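Long-range contact in response regulator (Colwellia psychrerythraea, PDB 3EQZ), which carries a CheY-like receiver domain, the kind of module that probably relays signals in bacteria: residues B[73-83]-B[100-110]. Sequence-based numbering, arbitrary orientation.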
# COMPACT_ATOMS: atom_id res chain seq x y z
N SER B 73 -13.79 19.28 7.72
CA SER B 73 -12.94 19.95 8.67
C SER B 73 -11.68 20.56 8.04
O SER B 73 -11.00 19.94 7.21
CB SER B 73 -12.57 19.00 9.81
OG SER B 73 -11.76 19.62 10.81
N PRO B 74 -11.36 21.79 8.45
CA PRO B 74 -10.19 22.47 7.93
C PRO B 74 -8.97 22.27 8.85
O PRO B 74 -7.89 22.77 8.56
CB PRO B 74 -10.66 23.94 7.87
CG PRO B 74 -11.51 24.08 9.11
CD PRO B 74 -12.19 22.71 9.28
N ALA B 75 -9.14 21.50 9.94
CA ALA B 75 -8.13 21.41 10.98
C ALA B 75 -6.90 20.61 10.49
O ALA B 75 -7.02 19.83 9.59
CB ALA B 75 -8.71 20.75 12.26
N SER B 76 -5.73 20.85 11.06
CA SER B 76 -4.55 20.02 10.73
C SER B 76 -4.69 18.73 11.50
O SER B 76 -5.15 18.73 12.68
CB SER B 76 -3.25 20.69 11.16
OG SER B 76 -3.08 21.91 10.49
N LEU B 77 -4.27 17.63 10.87
CA LEU B 77 -4.42 16.32 11.44
C LEU B 77 -3.09 15.56 11.54
O LEU B 77 -2.31 15.50 10.56
CB LEU B 77 -5.46 15.54 10.63
CG LEU B 77 -5.89 14.15 11.06
CD1 LEU B 77 -6.54 14.22 12.39
CD2 LEU B 77 -6.85 13.58 10.00
N ILE B 78 -2.85 14.99 12.71
CA ILE B 78 -1.69 14.09 12.93
C ILE B 78 -2.23 12.72 13.31
O ILE B 78 -3.12 12.63 14.14
CB ILE B 78 -0.79 14.58 14.06
CG1 ILE B 78 -0.15 15.92 13.67
CG2 ILE B 78 0.23 13.54 14.41
CD1 ILE B 78 0.34 16.83 14.86
N LEU B 79 -1.75 11.66 12.65
CA LEU B 79 -2.25 10.34 12.90
C LEU B 79 -1.22 9.50 13.60
O LEU B 79 -0.05 9.53 13.25
CB LEU B 79 -2.66 9.65 11.61
CG LEU B 79 -3.63 10.39 10.72
CD1 LEU B 79 -3.71 9.61 9.39
CD2 LEU B 79 -5.06 10.51 11.39
N ILE B 80 -1.67 8.72 14.56
CA ILE B 80 -0.75 7.90 15.32
C ILE B 80 -1.21 6.47 15.36
O ILE B 80 -2.41 6.23 15.49
CB ILE B 80 -0.58 8.43 16.73
CG1 ILE B 80 -0.14 9.93 16.64
CG2 ILE B 80 0.51 7.55 17.45
CD1 ILE B 80 0.41 10.52 17.91
N SER B 81 -0.26 5.54 15.19
CA SER B 81 -0.56 4.09 15.19
C SER B 81 0.70 3.27 14.95
O SER B 81 1.70 3.81 14.48
CB SER B 81 -1.53 3.78 14.03
OG SER B 81 -2.25 2.59 14.28
N GLY B 82 0.64 1.95 15.17
CA GLY B 82 1.67 1.02 14.58
C GLY B 82 1.90 1.15 13.06
O GLY B 82 0.96 1.33 12.27
N TYR B 83 3.16 1.06 12.60
CA TYR B 83 3.43 0.97 11.13
C TYR B 83 2.58 -0.15 10.53
O TYR B 83 1.99 0.00 9.47
CB TYR B 83 4.91 0.68 10.83
CG TYR B 83 5.23 0.62 9.35
CD1 TYR B 83 5.65 1.75 8.66
CD2 TYR B 83 5.09 -0.58 8.63
CE1 TYR B 83 5.94 1.70 7.30
CE2 TYR B 83 5.36 -0.65 7.26
CZ TYR B 83 5.79 0.50 6.61
OH TYR B 83 6.06 0.45 5.25
N LEU B 100 -8.64 15.77 3.65
CA LEU B 100 -8.16 16.20 4.98
C LEU B 100 -6.69 16.66 4.98
O LEU B 100 -5.90 16.08 4.27
CB LEU B 100 -8.38 15.09 6.04
CG LEU B 100 -9.85 14.83 6.29
CD1 LEU B 100 -10.03 13.70 7.28
CD2 LEU B 100 -10.56 16.11 6.82
N ASN B 101 -6.34 17.67 5.78
CA ASN B 101 -4.94 18.14 5.86
C ASN B 101 -4.07 17.35 6.91
O ASN B 101 -3.86 17.81 8.04
CB ASN B 101 -4.90 19.66 6.11
CG ASN B 101 -3.45 20.24 6.19
OD1 ASN B 101 -3.18 21.27 6.86
ND2 ASN B 101 -2.53 19.59 5.50
N VAL B 102 -3.59 16.17 6.50
CA VAL B 102 -2.72 15.36 7.33
C VAL B 102 -1.31 15.94 7.25
O VAL B 102 -0.71 15.99 6.16
CB VAL B 102 -2.67 13.90 6.86
CG1 VAL B 102 -1.77 13.05 7.78
CG2 VAL B 102 -4.09 13.32 6.77
N ILE B 103 -0.79 16.42 8.36
CA ILE B 103 0.51 17.11 8.38
C ILE B 103 1.67 16.20 8.85
O ILE B 103 2.82 16.51 8.61
CB ILE B 103 0.45 18.34 9.25
CG1 ILE B 103 0.04 17.95 10.67
CG2 ILE B 103 -0.48 19.42 8.61
CD1 ILE B 103 0.34 19.05 11.65
N ASN B 104 1.35 15.04 9.42
CA ASN B 104 2.36 14.10 9.80
C ASN B 104 1.70 12.89 10.37
O ASN B 104 0.51 12.96 10.70
CB ASN B 104 3.30 14.73 10.85
CG ASN B 104 4.70 14.09 10.85
OD1 ASN B 104 4.99 13.23 10.04
ND2 ASN B 104 5.55 14.54 11.74
N THR B 105 2.46 11.78 10.45
CA THR B 105 2.07 10.57 11.13
C THR B 105 3.23 10.05 12.01
O THR B 105 4.39 10.36 11.76
CB THR B 105 1.65 9.42 10.14
OG1 THR B 105 2.79 8.94 9.43
CG2 THR B 105 0.58 9.92 9.13
N PHE B 106 2.89 9.29 13.03
CA PHE B 106 3.86 8.74 13.96
C PHE B 106 3.51 7.32 14.28
O PHE B 106 2.39 7.05 14.68
CB PHE B 106 3.86 9.52 15.29
CG PHE B 106 4.34 10.92 15.15
CD1 PHE B 106 5.70 11.24 15.41
CD2 PHE B 106 3.48 11.93 14.71
CE1 PHE B 106 6.17 12.58 15.27
CE2 PHE B 106 3.95 13.27 14.55
CZ PHE B 106 5.30 13.59 14.82
N THR B 107 4.50 6.43 14.20
CA THR B 107 4.30 5.05 14.59
C THR B 107 4.39 4.94 16.09
O THR B 107 5.07 5.73 16.77
CB THR B 107 5.34 4.11 13.94
OG1 THR B 107 6.64 4.50 14.38
CG2 THR B 107 5.33 4.30 12.42
N LYS B 108 3.64 3.98 16.63
CA LYS B 108 3.77 3.63 18.00
C LYS B 108 4.70 2.40 18.12
O LYS B 108 4.86 1.66 17.14
CB LYS B 108 2.39 3.33 18.54
CG LYS B 108 1.82 4.45 19.31
CD LYS B 108 0.34 4.39 19.27
CE LYS B 108 -0.14 3.27 20.07
NZ LYS B 108 -1.61 3.38 20.32
N PRO B 109 5.39 2.26 19.27
CA PRO B 109 5.36 3.29 20.31
C PRO B 109 6.13 4.52 19.86
O PRO B 109 7.10 4.48 19.08
CB PRO B 109 6.08 2.63 21.51
CG PRO B 109 7.03 1.68 20.86
CD PRO B 109 6.46 1.27 19.49
N ILE B 110 5.69 5.61 20.42
CA ILE B 110 6.01 6.92 19.95
C ILE B 110 7.47 7.28 20.26
O ILE B 110 7.95 7.01 21.34
CB ILE B 110 5.03 7.90 20.66
CG1 ILE B 110 4.70 9.06 19.75
CG2 ILE B 110 5.54 8.28 22.00
CD1 ILE B 110 3.35 8.83 19.11
O HOH W 1 -8.39 19.08 7.32
O HOH W 2 5.56 0.57 14.33
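The Phe106 ring meets Ile78 at its edge. Ile78 CG2 lies near the ring plane, 3.6 Å from Phe106 CD2. The CG2 branch reaches there because it stands anti to the backbone N, while CG1 sits beside that N (chi1 -65°) and turns to Ile103. Ile78 CG1 is 3.6 Å from Ile103 CG1. Val114 and Leu115 of helix 112-124 also pack against the Phe106 side chain, and Leu122 touches Ile103. Farther along, Ile80 and Ile110 cross at about a right angle, with Ile80 CG2 3.5 Å from Ile110 CD1.

Strands 76-81 and 101-107 are parallel neighbours in the receiver-domain sheet of strand order 2-1-3-4-5. Helix 87-97 links them in a beta-alpha-beta crossover. Strand 101-107 is outermost within the chain.

Leu77 O accepts from Ile103 N at 2.8 Å. Leu79 O accepts from Phe106 N, and Leu79 N donates to Asn104 O at 3.3 Å. Ser81 N donates to Phe106 O.

Ile78, Ile80 and Phe106 lie on one face of the sheet. Leu77, Leu79, Val102 and Thr105 lie on the other. Leu79 CB lies 4.1 Å from Thr105 CG2. Helix 87-97 packs on this second face through Leu88, Ala95 and Leu96.

One water bridges the start of the pair, donating to Ser73 O and Ala75 O and accepting from Asn101 N. Near the other end, Lys108 CD lies 3.7 Å from Ile80 CG2. Lys108 NZ forms a salt bridge with Asp53. A lysine followed by a cis proline, as in Lys108-Pro109, is a known receiver-domain feature at the end of the last strand.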